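Local structure of synaptonemal complex protein 2 (Mus musculus, 5IWZ) at residues V6-D18 and L29-I43. The protein is a major component of the axial and lateral elements of synaptonemal complexes in meiotic prophase, needed for chromosome synapsis, SYCP3 insertion and fertility. Numbering follows the deposited sequence.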
loop_
_atom_site.group_PDB
_atom_site.type_symbol
_atom_site.label_atom_id
_atom_site.label_comp_id
_atom_site.label_asym_id
_atom_site.label_seq_id
_atom_site.Cartn_x
_atom_site.Cartn_y
_atom_site.Cartn_z
ATOM N N VAL A 6 -6.876 -32.038 -21.073
ATOM C CA VAL A 6 -8.092 -31.240 -21.159
ATOM C C VAL A 6 -7.710 -29.778 -21.341
ATOM O O VAL A 6 -6.842 -29.251 -20.632
ATOM C CB VAL A 6 -8.967 -31.440 -19.912
ATOM C CG1 VAL A 6 -9.965 -30.299 -19.773
ATOM C CG2 VAL A 6 -9.696 -32.779 -19.980
ATOM N N ARG A 7 -8.339 -29.126 -22.310
ATOM C CA ARG A 7 -8.098 -27.721 -22.599
ATOM C C ARG A 7 -9.075 -26.857 -21.810
ATOM O O ARG A 7 -10.285 -27.111 -21.845
ATOM C CB ARG A 7 -8.247 -27.448 -24.088
ATOM N N PRO A 8 -8.590 -25.854 -21.084
ATOM C CA PRO A 8 -9.500 -24.958 -20.359
ATOM C C PRO A 8 -10.243 -24.058 -21.332
ATOM O O PRO A 8 -9.704 -23.663 -22.367
ATOM C CB PRO A 8 -8.562 -24.141 -19.460
ATOM C CG PRO A 8 -7.153 -24.714 -19.670
ATOM C CD PRO A 8 -7.183 -25.439 -20.979
ATOM N N ASP A 9 -11.489 -23.728 -20.998
ATOM C CA ASP A 9 -12.339 -22.919 -21.876
ATOM C C ASP A 9 -12.808 -21.665 -21.143
ATOM O O ASP A 9 -13.644 -21.751 -20.235
ATOM C CB ASP A 9 -13.535 -23.727 -22.374
ATOM C CG ASP A 9 -14.335 -22.994 -23.454
ATOM O OD1 ASP A 9 -15.370 -23.532 -23.905
ATOM O OD2 ASP A 9 -13.925 -21.878 -23.855
ATOM N N LEU A 10 -12.306 -20.498 -21.572
ATOM C CA LEU A 10 -12.708 -19.239 -20.941
ATOM C C LEU A 10 -14.212 -19.015 -21.012
ATOM O O LEU A 10 -14.798 -18.455 -20.076
ATOM C CB LEU A 10 -11.986 -18.059 -21.581
ATOM C CG LEU A 10 -10.530 -17.933 -21.155
ATOM C CD1 LEU A 10 -9.839 -16.940 -22.053
ATOM C CD2 LEU A 10 -10.436 -17.502 -19.700
ATOM N N GLN A 11 -14.857 -19.450 -22.097
ATOM C CA GLN A 11 -16.303 -19.307 -22.218
ATOM C C GLN A 11 -17.056 -20.024 -21.107
ATOM O O GLN A 11 -18.259 -19.789 -20.940
ATOM C CB GLN A 11 -16.763 -19.838 -23.577
ATOM C CG GLN A 11 -16.088 -19.168 -24.754
ATOM C CD GLN A 11 -16.394 -19.868 -26.060
ATOM O OE1 GLN A 11 -16.856 -19.245 -27.019
ATOM N NE2 GLN A 11 -16.146 -21.179 -26.103
ATOM N N GLN A 12 -16.375 -20.881 -20.353
ATOM C CA GLN A 12 -16.943 -21.673 -19.275
ATOM C C GLN A 12 -16.732 -21.043 -17.908
ATOM O O GLN A 12 -16.925 -21.726 -16.894
ATOM C CB GLN A 12 -16.318 -23.067 -19.286
ATOM C CG GLN A 12 -16.474 -23.782 -20.588
ATOM C CD GLN A 12 -17.709 -24.630 -20.599
ATOM O OE1 GLN A 12 -17.654 -25.828 -20.309
ATOM N NE2 GLN A 12 -18.843 -24.016 -20.921
ATOM N N LEU A 13 -16.329 -19.767 -17.861
ATOM C CA LEU A 13 -16.045 -19.090 -16.598
ATOM C C LEU A 13 -17.145 -19.306 -15.572
ATOM O O LEU A 13 -16.867 -19.641 -14.417
ATOM C CB LEU A 13 -15.840 -17.588 -16.827
ATOM C CG LEU A 13 -15.549 -16.762 -15.562
ATOM C CD1 LEU A 13 -14.266 -17.222 -14.867
ATOM C CD2 LEU A 13 -15.479 -15.245 -15.847
ATOM N N GLU A 14 -18.410 -19.099 -15.964
ATOM C CA GLU A 14 -19.480 -19.237 -14.981
ATOM C C GLU A 14 -19.595 -20.677 -14.496
ATOM O O GLU A 14 -19.815 -20.920 -13.300
ATOM C CB GLU A 14 -20.813 -18.741 -15.543
ATOM C CG GLU A 14 -21.942 -18.856 -14.526
ATOM C CD GLU A 14 -23.148 -17.954 -14.818
ATOM O OE1 GLU A 14 -23.110 -17.159 -15.781
ATOM O OE2 GLU A 14 -24.139 -18.041 -14.059
ATOM N N LYS A 15 -19.412 -21.651 -15.394
ATOM C CA LYS A 15 -19.444 -23.037 -14.948
ATOM C C LYS A 15 -18.285 -23.342 -14.006
ATOM O O LYS A 15 -18.459 -24.101 -13.042
ATOM C CB LYS A 15 -19.462 -23.985 -16.149
ATOM C CG LYS A 15 -20.817 -24.003 -16.858
ATOM C CD LYS A 15 -20.706 -24.362 -18.333
ATOM C CE LYS A 15 -22.084 -24.563 -18.951
ATOM N NZ LYS A 15 -22.453 -25.993 -19.143
ATOM N N CYS A 16 -17.121 -22.724 -14.225
ATOM C CA CYS A 16 -16.036 -22.863 -13.257
ATOM C C CYS A 16 -16.456 -22.332 -11.894
ATOM O O CYS A 16 -16.135 -22.934 -10.860
ATOM C CB CYS A 16 -14.776 -22.135 -13.741
ATOM S SG CYS A 16 -14.119 -22.771 -15.287
ATOM N N ILE A 17 -17.167 -21.201 -11.871
ATOM C CA ILE A 17 -17.629 -20.640 -10.603
ATOM C C ILE A 17 -18.642 -21.576 -9.950
ATOM O O ILE A 17 -18.618 -21.786 -8.725
ATOM C CB ILE A 17 -18.203 -19.222 -10.824
ATOM C CG1 ILE A 17 -17.103 -18.234 -11.272
ATOM C CG2 ILE A 17 -18.966 -18.724 -9.577
ATOM C CD1 ILE A 17 -15.974 -18.029 -10.262
ATOM N N ASP A 18 -19.532 -22.169 -10.759
ATOM C CA ASP A 18 -20.450 -23.200 -10.271
ATOM C C ASP A 18 -19.701 -24.376 -9.651
ATOM O O ASP A 18 -20.081 -24.868 -8.581
ATOM C CB ASP A 18 -21.337 -23.719 -11.409
ATOM C CG ASP A 18 -22.373 -22.702 -11.890
ATOM O OD1 ASP A 18 -22.775 -21.804 -11.110
ATOM O OD2 ASP A 18 -22.796 -22.830 -13.067
ATOM N N LEU A 29 -11.422 -23.344 -12.380
ATOM C CA LEU A 29 -11.091 -21.924 -12.311
ATOM C C LEU A 29 -9.585 -21.697 -12.436
ATOM O O LEU A 29 -9.140 -20.814 -13.183
ATOM C CB LEU A 29 -11.614 -21.334 -11.003
ATOM C CG LEU A 29 -11.616 -19.814 -10.904
ATOM C CD1 LEU A 29 -12.672 -19.200 -11.847
ATOM C CD2 LEU A 29 -11.839 -19.388 -9.466
ATOM N N LEU A 30 -8.788 -22.498 -11.723
ATOM C CA LEU A 30 -7.346 -22.336 -11.776
ATOM C C LEU A 30 -6.817 -22.575 -13.183
ATOM O O LEU A 30 -5.872 -21.907 -13.621
ATOM C CB LEU A 30 -6.673 -23.281 -10.787
ATOM C CG LEU A 30 -6.648 -22.897 -9.318
ATOM C CD1 LEU A 30 -6.043 -24.040 -8.522
ATOM C CD2 LEU A 30 -5.865 -21.606 -9.093
ATOM N N ALA A 31 -7.417 -23.514 -13.912
ATOM C CA ALA A 31 -6.954 -23.780 -15.269
ATOM C C ALA A 31 -7.163 -22.562 -16.162
ATOM O O ALA A 31 -6.313 -22.251 -17.011
ATOM C CB ALA A 31 -7.663 -25.012 -15.837
ATOM N N LEU A 32 -8.275 -21.839 -15.967
ATOM C CA LEU A 32 -8.503 -20.625 -16.744
ATOM C C LEU A 32 -7.418 -19.593 -16.489
ATOM O O LEU A 32 -7.038 -18.846 -17.397
ATOM C CB LEU A 32 -9.865 -20.020 -16.424
ATOM C CG LEU A 32 -11.105 -20.848 -16.704
ATOM C CD1 LEU A 32 -12.313 -19.937 -16.568
ATOM C CD2 LEU A 32 -11.030 -21.486 -18.083
ATOM N N LEU A 33 -6.917 -19.522 -15.256
ATOM C CA LEU A 33 -5.884 -18.551 -14.931
ATOM C C LEU A 33 -4.592 -18.784 -15.706
ATOM O O LEU A 33 -3.705 -17.925 -15.660
ATOM C CB LEU A 33 -5.602 -18.566 -13.423
ATOM C CG LEU A 33 -6.698 -18.017 -12.502
ATOM C CD1 LEU A 33 -6.278 -18.119 -11.053
ATOM C CD2 LEU A 33 -7.027 -16.575 -12.845
ATOM N N GLN A 34 -4.461 -19.899 -16.422
ATOM C CA GLN A 34 -3.264 -20.152 -17.219
ATOM C C GLN A 34 -3.435 -19.779 -18.688
ATOM O O GLN A 34 -2.488 -19.938 -19.463
ATOM C CB GLN A 34 -2.835 -21.624 -17.118
ATOM C CG GLN A 34 -2.972 -22.267 -15.739
ATOM C CD GLN A 34 -2.352 -21.456 -14.613
ATOM O OE1 GLN A 34 -1.295 -20.837 -14.778
ATOM N NE2 GLN A 34 -3.010 -21.464 -13.449
ATOM N N ILE A 35 -4.612 -19.289 -19.083
ATOM C CA ILE A 35 -4.880 -18.842 -20.448
ATOM C C ILE A 35 -4.582 -17.354 -20.552
ATOM O O ILE A 35 -4.844 -16.586 -19.619
ATOM C CB ILE A 35 -6.342 -19.122 -20.847
ATOM C CG1 ILE A 35 -6.713 -20.584 -20.641
ATOM C CG2 ILE A 35 -6.586 -18.740 -22.297
ATOM C CD1 ILE A 35 -8.183 -20.845 -20.915
ATOM N N ASP A 36 -4.045 -16.937 -21.696
ATOM C CA ASP A 36 -3.897 -15.518 -21.984
ATOM C C ASP A 36 -5.185 -15.003 -22.607
ATOM O O ASP A 36 -5.640 -15.528 -23.628
ATOM C CB ASP A 36 -2.702 -15.259 -22.899
ATOM C CG ASP A 36 -1.481 -14.765 -22.137
ATOM O OD1 ASP A 36 -0.399 -15.388 -22.220
ATOM O OD2 ASP A 36 -1.612 -13.735 -21.441
ATOM N N ILE A 37 -5.762 -13.977 -21.980
ATOM C CA ILE A 37 -7.030 -13.416 -22.428
ATOM C C ILE A 37 -6.822 -12.731 -23.769
ATOM O O ILE A 37 -5.928 -11.890 -23.925
ATOM C CB ILE A 37 -7.585 -12.430 -21.388
ATOM C CG1 ILE A 37 -7.882 -13.140 -20.064
ATOM C CG2 ILE A 37 -8.837 -11.731 -21.928
ATOM C CD1 ILE A 37 -8.967 -14.161 -20.162
ATOM N N CYS A 38 -7.639 -13.094 -24.747
ATOM C CA CYS A 38 -7.589 -12.474 -26.061
ATOM C C CYS A 38 -8.821 -11.606 -26.255
ATOM O O CYS A 38 -9.951 -12.067 -26.053
ATOM C CB CYS A 38 -7.479 -13.529 -27.160
ATOM S SG CYS A 38 -5.798 -14.175 -27.305
ATOM N N GLU A 39 -8.595 -10.352 -26.659
ATOM C CA GLU A 39 -9.634 -9.341 -26.817
ATOM C C GLU A 39 -10.756 -9.792 -27.747
ATOM O O GLU A 39 -11.806 -9.148 -27.817
ATOM C CB GLU A 39 -9.026 -8.036 -27.340
ATOM N N ASP A 40 -10.542 -10.894 -28.465
ATOM C CA ASP A 40 -11.588 -11.420 -29.333
ATOM C C ASP A 40 -12.682 -12.121 -28.532
ATOM O O ASP A 40 -13.870 -11.973 -28.841
ATOM C CB ASP A 40 -10.977 -12.375 -30.357
ATOM N N VAL A 41 -12.303 -12.860 -27.484
ATOM C CA VAL A 41 -13.202 -13.843 -26.881
ATOM C C VAL A 41 -14.335 -13.164 -26.119
ATOM O O VAL A 41 -14.138 -12.160 -25.416
ATOM C CB VAL A 41 -12.426 -14.800 -25.959
ATOM C CG1 VAL A 41 -13.340 -15.940 -25.481
ATOM C CG2 VAL A 41 -11.209 -15.352 -26.672
ATOM N N LYS A 42 -15.531 -13.735 -26.244
ATOM C CA LYS A 42 -16.724 -13.292 -25.534
ATOM C C LYS A 42 -17.123 -14.364 -24.532
ATOM O O LYS A 42 -17.383 -15.512 -24.913
ATOM C CB LYS A 42 -17.866 -13.017 -26.510
ATOM C CG LYS A 42 -17.513 -11.965 -27.546
ATOM C CD LYS A 42 -18.711 -11.534 -28.352
ATOM C CE LYS A 42 -18.553 -10.086 -28.748
ATOM N NZ LYS A 42 -17.190 -9.597 -28.407
ATOM N N ILE A 43 -17.166 -13.988 -23.258
ATOM C CA ILE A 43 -17.580 -14.883 -22.184
ATOM C C ILE A 43 -19.018 -14.555 -21.830
ATOM O O ILE A 43 -19.316 -13.447 -21.370
ATOM C CB ILE A 43 -16.673 -14.753 -20.955
ATOM C CG1 ILE A 43 -15.205 -14.901 -21.356
ATOM C CG2 ILE A 43 -17.063 -15.797 -19.921
ATOM C CD1 ILE A 43 -14.213 -14.543 -20.232
HETATM O O HOH W 1 -13.480 -24.072 -10.470
#
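Pro8 lays its ring against Ala31 in the last part of helix 27-32 and against Ile35 in the turn beyond: CB lies 3.8 Å from Ala31 CB, and Ile35 CD1 touches both Pro8 CB and the Pro8 carbonyl oxygen. One residue on, CB of Asp9 points away from the 29-43 segment; OD2 takes the backbone N-H of Gln11 in an Asx turn, from above the carboxylate plane, and uses its syn lone pair for Gln11 NE2. Leu10 then drops into the arc formed by Leu32, Ile35, Ile37 and Ile43. With CG anti to the carbonyl carbon (chi1 -76°), its branches meet Ile35 tip to tip, CD1 standing 3.7 Å from Ile35 CG2, while CD1 presses tightly on Ile37 CD1 at 3.5 Å. Cut back to an alanine, this position is likely to leave a gap facing Ile35 and Ile37, the latter without its leucine partner. This is the N-terminal end of the armadillo-repeat-like domain, where the chain after helix 27-32 curls round the 3-10 turn at Leu10 and Gln11 that leads into helix 13-23, before Ile43 pairs with the backbone of Asn82 and Phe84. Leu13, CG anti to the backbone N (chi1 179°), sets CD1 3.8 Å from Leu32 CD1 and 3.9 Å from Leu29 CD1, and its CB rests against Ile43 CG2; Phe49 and Ile83 also touch it. Cys16 brings SG to 3.6 Å from Leu32 CD1, and a water joins its carbonyl oxygen to Leu29 N. Last comes Ile17, whose CD1 meets Leu29 CD1 at 3.8 Å, with Phe49 and Leu53 of helix 49-63 packed against it.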